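Local coordinates for protein arginase (Thermus thermophilus, PDB 2EF5) that probably catalyses the manganese-dependent hydrolysis of L-arginine to L-ornithine and urea, the arginase step of the urea cycle, at residues His213-Ala218 / Ser257-Glu262; Val114-Ala119 / Met137-Leu142; Glu241-Met246 / Val278-Ser283. All blocks are in the same frame, centred on the assembly; numbering follows the deposited sequence.

Contact 1: residues His213-Ala218 / Ser257-Glu262. With MN (manganese (II) ion), chain H; MN (manganese (II) ion), chain G.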
# COMPACT_ATOMS: atom_id res chain seq x y z
N HIS A 213 -5.69 -34.89 -6.74
CA HIS A 213 -4.60 -35.46 -7.52
C HIS A 213 -3.37 -34.64 -7.15
O HIS A 213 -3.36 -33.42 -7.27
CB HIS A 213 -4.85 -35.34 -9.03
CG HIS A 213 -3.69 -35.81 -9.85
ND1 HIS A 213 -2.59 -35.02 -10.11
CD2 HIS A 213 -3.43 -37.01 -10.43
CE1 HIS A 213 -1.70 -35.71 -10.80
NE2 HIS A 213 -2.18 -36.92 -11.00
N VAL A 214 -2.32 -35.31 -6.70
CA VAL A 214 -1.11 -34.61 -6.33
C VAL A 214 -0.02 -34.86 -7.37
O VAL A 214 0.31 -36.00 -7.67
CB VAL A 214 -0.59 -35.08 -4.95
CG1 VAL A 214 0.75 -34.42 -4.64
CG2 VAL A 214 -1.62 -34.75 -3.87
N SER A 215 0.52 -33.79 -7.93
CA SER A 215 1.57 -33.93 -8.93
C SER A 215 2.83 -33.37 -8.30
O SER A 215 2.97 -32.17 -8.10
CB SER A 215 1.20 -33.15 -10.20
OG SER A 215 2.01 -33.56 -11.28
N LEU A 216 3.77 -34.26 -7.98
CA LEU A 216 5.00 -33.87 -7.32
C LEU A 216 6.23 -33.84 -8.23
O LEU A 216 6.70 -34.88 -8.69
CB LEU A 216 5.24 -34.79 -6.12
CG LEU A 216 6.50 -34.62 -5.26
CD1 LEU A 216 6.55 -33.22 -4.65
CD2 LEU A 216 6.50 -35.69 -4.16
N ASP A 217 6.74 -32.64 -8.47
CA ASP A 217 7.93 -32.45 -9.28
C ASP A 217 9.09 -32.42 -8.29
O ASP A 217 9.08 -31.64 -7.34
CB ASP A 217 7.87 -31.11 -10.03
CG ASP A 217 9.00 -30.96 -11.02
OD1 ASP A 217 10.16 -31.26 -10.65
OD2 ASP A 217 8.75 -30.53 -12.16
N ALA A 218 10.08 -33.27 -8.51
CA ALA A 218 11.23 -33.36 -7.61
C ALA A 218 11.92 -32.02 -7.40
O ALA A 218 12.51 -31.80 -6.34
CB ALA A 218 12.24 -34.38 -8.16
N SER A 257 -4.75 -39.85 -6.46
CA SER A 257 -3.74 -40.18 -7.46
C SER A 257 -2.48 -39.35 -7.27
O SER A 257 -2.52 -38.26 -6.72
CB SER A 257 -4.31 -39.99 -8.87
OG SER A 257 -4.91 -38.71 -8.99
N LEU A 258 -1.36 -39.85 -7.78
CA LEU A 258 -0.09 -39.17 -7.60
C LEU A 258 0.91 -39.31 -8.74
O LEU A 258 1.04 -40.39 -9.31
CB LEU A 258 0.58 -39.70 -6.32
CG LEU A 258 2.06 -39.40 -6.06
CD1 LEU A 258 2.20 -37.95 -5.64
CD2 LEU A 258 2.61 -40.31 -4.98
N ASP A 259 1.60 -38.22 -9.07
CA ASP A 259 2.65 -38.27 -10.09
C ASP A 259 3.96 -37.98 -9.36
O ASP A 259 4.00 -37.09 -8.51
CB ASP A 259 2.53 -37.18 -11.17
CG ASP A 259 1.18 -37.16 -11.86
OD1 ASP A 259 0.59 -38.23 -12.10
OD2 ASP A 259 0.72 -36.04 -12.17
N LEU A 260 5.01 -38.72 -9.69
CA LEU A 260 6.34 -38.51 -9.12
C LEU A 260 7.17 -38.25 -10.37
O LEU A 260 7.55 -39.19 -11.07
CB LEU A 260 6.83 -39.76 -8.40
CG LEU A 260 6.04 -40.19 -7.16
CD1 LEU A 260 6.65 -41.48 -6.61
CD2 LEU A 260 6.07 -39.09 -6.11
N VAL A 261 7.43 -36.99 -10.67
CA VAL A 261 8.12 -36.64 -11.90
C VAL A 261 9.44 -35.88 -11.80
O VAL A 261 9.86 -35.45 -10.73
CB VAL A 261 7.20 -35.78 -12.81
CG1 VAL A 261 5.88 -36.51 -13.07
CG2 VAL A 261 6.92 -34.44 -12.13
N GLU A 262 10.08 -35.74 -12.96
CA GLU A 262 11.33 -35.01 -13.14
C GLU A 262 12.58 -35.52 -12.41
O GLU A 262 13.55 -34.78 -12.24
CB GLU A 262 11.09 -33.53 -12.82
CG GLU A 262 10.09 -32.84 -13.76
CD GLU A 262 10.67 -32.52 -15.14
OE1 GLU A 262 11.84 -32.10 -15.20
OE2 GLU A 262 9.96 -32.68 -16.16
MN MN H . 6.99 -29.38 -13.43
MN MN G . 9.42 -28.13 -12.33
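Asp-217 and Glu-262 meet beside the manganese pair, their carboxylate planes 31° apart. The aliphatic part of Glu-262 does the touching, with its CG 3.1 Å from Asp-217 OD2. That oxygen bridges the two metals, each 2.5 Å from Asp-217 OD2. With CG anti to the backbone N (chi1 -173°), the carboxylate projects past the strand end toward the ions, while Val-261 CG2 packs 3.6 Å from Asp-217 CA.

One step further out, Ser-215 shares the metal-side face of the sheet with Asp-259. The modelled distance from Ser-215 OG to Asp-259 OD2 is 2.9 Å, a hydrogen bond from the serine, though the position of OD2 is uncertain. Ser-215 OG also bonds His-96 NE2, and His-96 binds manganese through ND1; Glu-262 OE2 accepts the backbone N-H of the same histidine.

Beneath these side chains runs a regular parallel ladder of five backbone hydrogen bonds, from Val-214 N to Ser-257 O at 3.0 Å through to Ala-218 N to Val-261 O at 3.1 Å. On the other face, Leu-216 CD2 meets Leu-260 CD2 at 3.9 Å, under helix 272-284.

This is a worked case of a second shell built into a sheet: the bond between Ser-215 OG and His-96 NE2 would restrain the turn of the imidazole, with the Asp-259 relay less sure, and the ladder, reaching Ala-218 N, ties the strand end carrying Asp-217 to Val-261.

Contact 2: residues Val114-Ala119 / Met137-Leu142. With MN (manganese (II) ion), chain H; MN (manganese (II) ion), chain G.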
# COMPACT_ATOMS: atom_id res chain seq x y z
N VAL A 114 -6.43 -30.29 -8.14
CA VAL A 114 -5.05 -30.59 -8.50
C VAL A 114 -4.07 -29.81 -7.64
O VAL A 114 -4.09 -28.59 -7.62
CB VAL A 114 -4.77 -30.26 -9.98
CG1 VAL A 114 -3.28 -30.50 -10.31
CG2 VAL A 114 -5.66 -31.12 -10.88
N VAL A 115 -3.21 -30.53 -6.92
CA VAL A 115 -2.20 -29.90 -6.09
C VAL A 115 -0.88 -30.09 -6.84
O VAL A 115 -0.35 -31.20 -6.89
CB VAL A 115 -2.13 -30.58 -4.69
CG1 VAL A 115 -1.12 -29.85 -3.81
CG2 VAL A 115 -3.52 -30.56 -4.03
N TRP A 116 -0.38 -29.01 -7.43
CA TRP A 116 0.85 -29.04 -8.22
C TRP A 116 2.00 -28.54 -7.34
O TRP A 116 2.11 -27.35 -7.05
CB TRP A 116 0.65 -28.14 -9.45
CG TRP A 116 1.53 -28.41 -10.64
CD1 TRP A 116 2.75 -27.84 -10.91
CD2 TRP A 116 1.24 -29.28 -11.76
NE1 TRP A 116 3.22 -28.27 -12.13
CE2 TRP A 116 2.32 -29.14 -12.67
CE3 TRP A 116 0.16 -30.11 -12.07
CZ2 TRP A 116 2.35 -29.86 -13.89
CZ3 TRP A 116 0.20 -30.83 -13.28
CH2 TRP A 116 1.29 -30.68 -14.18
N VAL A 117 2.84 -29.48 -6.91
CA VAL A 117 3.96 -29.18 -6.02
C VAL A 117 5.18 -29.15 -6.92
O VAL A 117 5.73 -30.18 -7.30
CB VAL A 117 4.06 -30.26 -4.92
CG1 VAL A 117 4.95 -29.80 -3.79
CG2 VAL A 117 2.66 -30.58 -4.42
N ASP A 118 5.61 -27.93 -7.22
CA ASP A 118 6.66 -27.72 -8.20
C ASP A 118 7.37 -26.39 -7.98
O ASP A 118 6.78 -25.45 -7.45
CB ASP A 118 5.95 -27.68 -9.54
CG ASP A 118 6.82 -28.01 -10.70
OD1 ASP A 118 7.94 -27.47 -10.81
OD2 ASP A 118 6.33 -28.82 -11.52
N ALA A 119 8.62 -26.31 -8.43
CA ALA A 119 9.36 -25.05 -8.32
C ALA A 119 8.87 -24.16 -9.46
O ALA A 119 9.07 -22.94 -9.44
CB ALA A 119 10.86 -25.30 -8.46
N MET A 137 4.28 -26.64 -20.13
CA MET A 137 2.89 -26.23 -20.40
C MET A 137 1.79 -27.21 -19.93
O MET A 137 0.61 -26.90 -20.08
CB MET A 137 2.69 -26.02 -21.91
CG MET A 137 3.92 -25.62 -22.70
SD MET A 137 3.60 -25.59 -24.49
CE MET A 137 4.65 -24.23 -24.99
N PRO A 138 2.15 -28.36 -19.34
CA PRO A 138 1.10 -29.30 -18.92
C PRO A 138 -0.05 -28.79 -18.05
O PRO A 138 -1.20 -29.16 -18.28
CB PRO A 138 1.88 -30.43 -18.26
CG PRO A 138 3.04 -29.72 -17.66
CD PRO A 138 3.45 -28.78 -18.78
N LEU A 139 0.25 -27.98 -17.05
CA LEU A 139 -0.80 -27.48 -16.17
C LEU A 139 -1.73 -26.54 -16.93
O LEU A 139 -2.93 -26.52 -16.68
CB LEU A 139 -0.22 -26.78 -14.94
CG LEU A 139 -1.24 -26.37 -13.86
CD1 LEU A 139 -2.11 -27.56 -13.48
CD2 LEU A 139 -0.51 -25.85 -12.63
N ALA A 140 -1.17 -25.76 -17.84
CA ALA A 140 -1.98 -24.85 -18.64
C ALA A 140 -2.92 -25.71 -19.48
O ALA A 140 -4.13 -25.53 -19.44
CB ALA A 140 -1.09 -24.01 -19.55
N VAL A 141 -2.35 -26.66 -20.21
CA VAL A 141 -3.14 -27.57 -21.04
C VAL A 141 -4.27 -28.20 -20.24
O VAL A 141 -5.43 -28.16 -20.64
CB VAL A 141 -2.25 -28.69 -21.63
CG1 VAL A 141 -3.11 -29.73 -22.33
CG2 VAL A 141 -1.24 -28.11 -22.59
N LEU A 142 -3.93 -28.79 -19.09
CA LEU A 142 -4.94 -29.41 -18.25
C LEU A 142 -6.03 -28.42 -17.89
O LEU A 142 -7.19 -28.80 -17.69
CB LEU A 142 -4.31 -29.95 -16.96
CG LEU A 142 -3.48 -31.23 -17.11
CD1 LEU A 142 -2.65 -31.45 -15.85
CD2 LEU A 142 -4.41 -32.42 -17.36
MN MN H . 6.99 -29.38 -13.43
MN MN G . 9.42 -28.13 -12.33
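Leu-139 runs across one face of the Trp-116 indole, its CB, CD1 and CD2 all on the same side of the ring plane. Leu-139 CB sits 4.0 Å above the plane, over the six-membered ring. The CD2 methyl makes a CH-pi contact 4.0 Å from the centroid of the five-membered ring of Trp-116, only 17° off its normal, and Leu-139 CD1 lies 3.7 Å from Trp-116 CE3. The side chains run in opposite directions, and Leu-139 CG, anti to its backbone N (chi1 -173°), puts CD2 over the five-membered ring and CD1 above the rim at CE3. On the other face, Ser-215 CB of the neighbouring strand packs 3.7 Å from Trp-116 CE3.

The benzene end of the indole is met by two further residues that cross it at about a right angle: Pro-138 CG lies 3.8 Å from Trp-116 CZ2, and Leu-142 CD1 lies 3.9 Å from Trp-116 CZ3. In the ring plane, at the edge, comes Val-114 CG1 from the same strand. The pyrrole nitrogen serves the metal site, since NE1 donates to Asp-122 OD2; the indole also stacks with the ring of His-96. Asp-122 and His-96 are both manganese ligands.

Two residues on from the tryptophan, just past the strand, Asp-118 spans the metals, with OD2 2.1 Å from one manganese and OD1 2.2 Å from the other.

A short helix running nearly antiparallel to the strand thus packs against a tryptophan that backs the metal ligands, next to the C-terminal strand ends where the arginase alpha/beta fold builds its binuclear manganese cluster.

Contact 3: residues Glu241-Met246 / Val278-Ser283. With GAI (guanidine), chain I.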
# COMPACT_ATOMS: atom_id res chain seq x y z
N GLU A 241 9.46 -30.00 5.55
CA GLU A 241 8.31 -29.30 4.99
C GLU A 241 7.58 -30.18 3.98
O GLU A 241 6.36 -30.26 3.99
CB GLU A 241 8.73 -28.00 4.30
CG GLU A 241 9.14 -26.90 5.24
CD GLU A 241 9.56 -25.65 4.50
OE1 GLU A 241 10.28 -25.78 3.49
OE2 GLU A 241 9.18 -24.54 4.92
N ALA A 242 8.33 -30.83 3.10
CA ALA A 242 7.72 -31.69 2.09
C ALA A 242 6.96 -32.84 2.73
O ALA A 242 5.86 -33.18 2.30
CB ALA A 242 8.80 -32.22 1.12
N HIS A 243 7.54 -33.45 3.77
CA HIS A 243 6.84 -34.55 4.42
C HIS A 243 5.59 -34.03 5.14
O HIS A 243 4.54 -34.67 5.10
CB HIS A 243 7.76 -35.30 5.39
CG HIS A 243 8.64 -36.31 4.72
ND1 HIS A 243 8.18 -37.54 4.30
CD2 HIS A 243 9.94 -36.25 4.35
CE1 HIS A 243 9.16 -38.19 3.70
NE2 HIS A 243 10.24 -37.44 3.72
N LEU A 244 5.70 -32.87 5.78
CA LEU A 244 4.53 -32.31 6.46
C LEU A 244 3.38 -32.09 5.47
O LEU A 244 2.24 -32.45 5.74
CB LEU A 244 4.86 -30.98 7.14
CG LEU A 244 3.64 -30.38 7.85
CD1 LEU A 244 3.21 -31.30 8.99
CD2 LEU A 244 3.97 -29.00 8.38
N LEU A 245 3.70 -31.49 4.33
CA LEU A 245 2.69 -31.25 3.30
C LEU A 245 2.00 -32.54 2.90
O LEU A 245 0.76 -32.59 2.80
CB LEU A 245 3.33 -30.61 2.06
CG LEU A 245 2.36 -30.37 0.90
CD1 LEU A 245 1.24 -29.42 1.34
CD2 LEU A 245 3.12 -29.79 -0.27
N MET A 246 2.79 -33.58 2.67
CA MET A 246 2.25 -34.88 2.29
C MET A 246 1.38 -35.47 3.39
O MET A 246 0.31 -36.01 3.11
CB MET A 246 3.38 -35.86 1.95
CG MET A 246 4.22 -35.48 0.74
SD MET A 246 3.30 -35.34 -0.82
CE MET A 246 3.22 -33.58 -1.01
N VAL A 278 10.28 -41.18 -3.15
CA VAL A 278 9.61 -42.40 -2.72
C VAL A 278 9.13 -42.19 -1.28
O VAL A 278 7.99 -42.53 -0.95
CB VAL A 278 10.55 -43.62 -2.78
CG1 VAL A 278 9.90 -44.79 -2.05
CG2 VAL A 278 10.81 -44.00 -4.23
N GLY A 279 9.98 -41.60 -0.45
CA GLY A 279 9.60 -41.37 0.93
C GLY A 279 8.39 -40.46 1.01
O GLY A 279 7.50 -40.66 1.84
N LEU A 280 8.34 -39.45 0.14
CA LEU A 280 7.22 -38.52 0.13
C LEU A 280 5.95 -39.24 -0.30
O LEU A 280 4.88 -38.96 0.22
CB LEU A 280 7.51 -37.32 -0.78
CG LEU A 280 8.59 -36.39 -0.22
CD1 LEU A 280 8.99 -35.34 -1.25
CD2 LEU A 280 8.07 -35.72 1.04
N ALA A 281 6.06 -40.16 -1.25
CA ALA A 281 4.88 -40.91 -1.68
C ALA A 281 4.32 -41.71 -0.50
O ALA A 281 3.11 -41.79 -0.30
CB ALA A 281 5.23 -41.86 -2.83
N LEU A 282 5.22 -42.32 0.28
CA LEU A 282 4.79 -43.11 1.43
C LEU A 282 4.01 -42.24 2.42
O LEU A 282 2.96 -42.65 2.92
CB LEU A 282 6.00 -43.75 2.11
CG LEU A 282 6.86 -44.68 1.23
CD1 LEU A 282 8.04 -45.20 2.06
CD2 LEU A 282 6.01 -45.85 0.70
N SER A 283 4.51 -41.04 2.68
CA SER A 283 3.81 -40.14 3.60
C SER A 283 2.46 -39.75 3.03
O SER A 283 1.47 -39.66 3.76
CB SER A 283 4.63 -38.88 3.86
OG SER A 283 5.82 -39.17 4.55
C GAI I . 7.62 -34.86 9.37
N1 GAI I . 6.52 -34.09 9.34
N2 GAI I . 8.81 -34.29 9.61
N3 GAI I . 7.53 -36.17 9.16
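His-243 and Ser-283 form the one hydrogen bond between the two segments: His-243 ND1 donates to Ser-283 OG over 2.9 Å, with an N-H...O angle of 158°. The hydroxyl lies in the imidazole plane, so the ring nitrogen uses its N-H squarely at the edge. Gly-279 O comes up to the same edge, 3.5 Å from His-243 CE1.

A CH-pi contact holds the ring from one side. The CD2 methyl of Leu-280 stands 3.6 Å from the His-243 ring centroid, almost exactly on its normal. Edge bond and face contact together would limit both the tilt and the rotation of the imidazole.

Apolar packing spreads from that methyl. Leu-280 CD2 also touches Ala-242 CB at 3.6 Å and, less closely, Met-246 CG, while Met-246 CB rests 3.8 Å from Ser-283 CB. The methionine chain, bent at chi2 and chi3, then turns its end away from the partner helix.

The bound guanidine makes van der Waals contact with His-243 CB, and Glu-247 OE1 accepts a hydrogen bond from it.

The two helical segments cross at -30°, running broadly the same way, their axes 8.7 Å apart at the closest approach. Ala-281 faces strand 255-261, Leu-245 leans on helix 196-206, and Val-278 and Leu-282 pack against helix 31-37; Glu-241 forms a salt bridge with Arg-240 of a second subunit.

In the fold
Along the chain contact 2 closes before the other two open, whereas the segments of contacts 1 and 3 alternate: helix 239-252 lies in the crossover between strands 212-217 and 255-261. Contacts 1 and 2, with centres about 10 Å apart, share the parallel sheet, in which strands 113-117 and 212-217 are neighbours, and each supplies an aspartate to the same two manganese ions. Contact 3 lies about 11 Å from the centre of contact 1, joining two helices on the face of the sheet that carries Leu-216 and Leu-258. Helix 138-142 packs on the opposite face. Helices thus cover both faces of the central strands, whose C-terminal ends carry the metal site, as in an alpha/beta/alpha arginase fold.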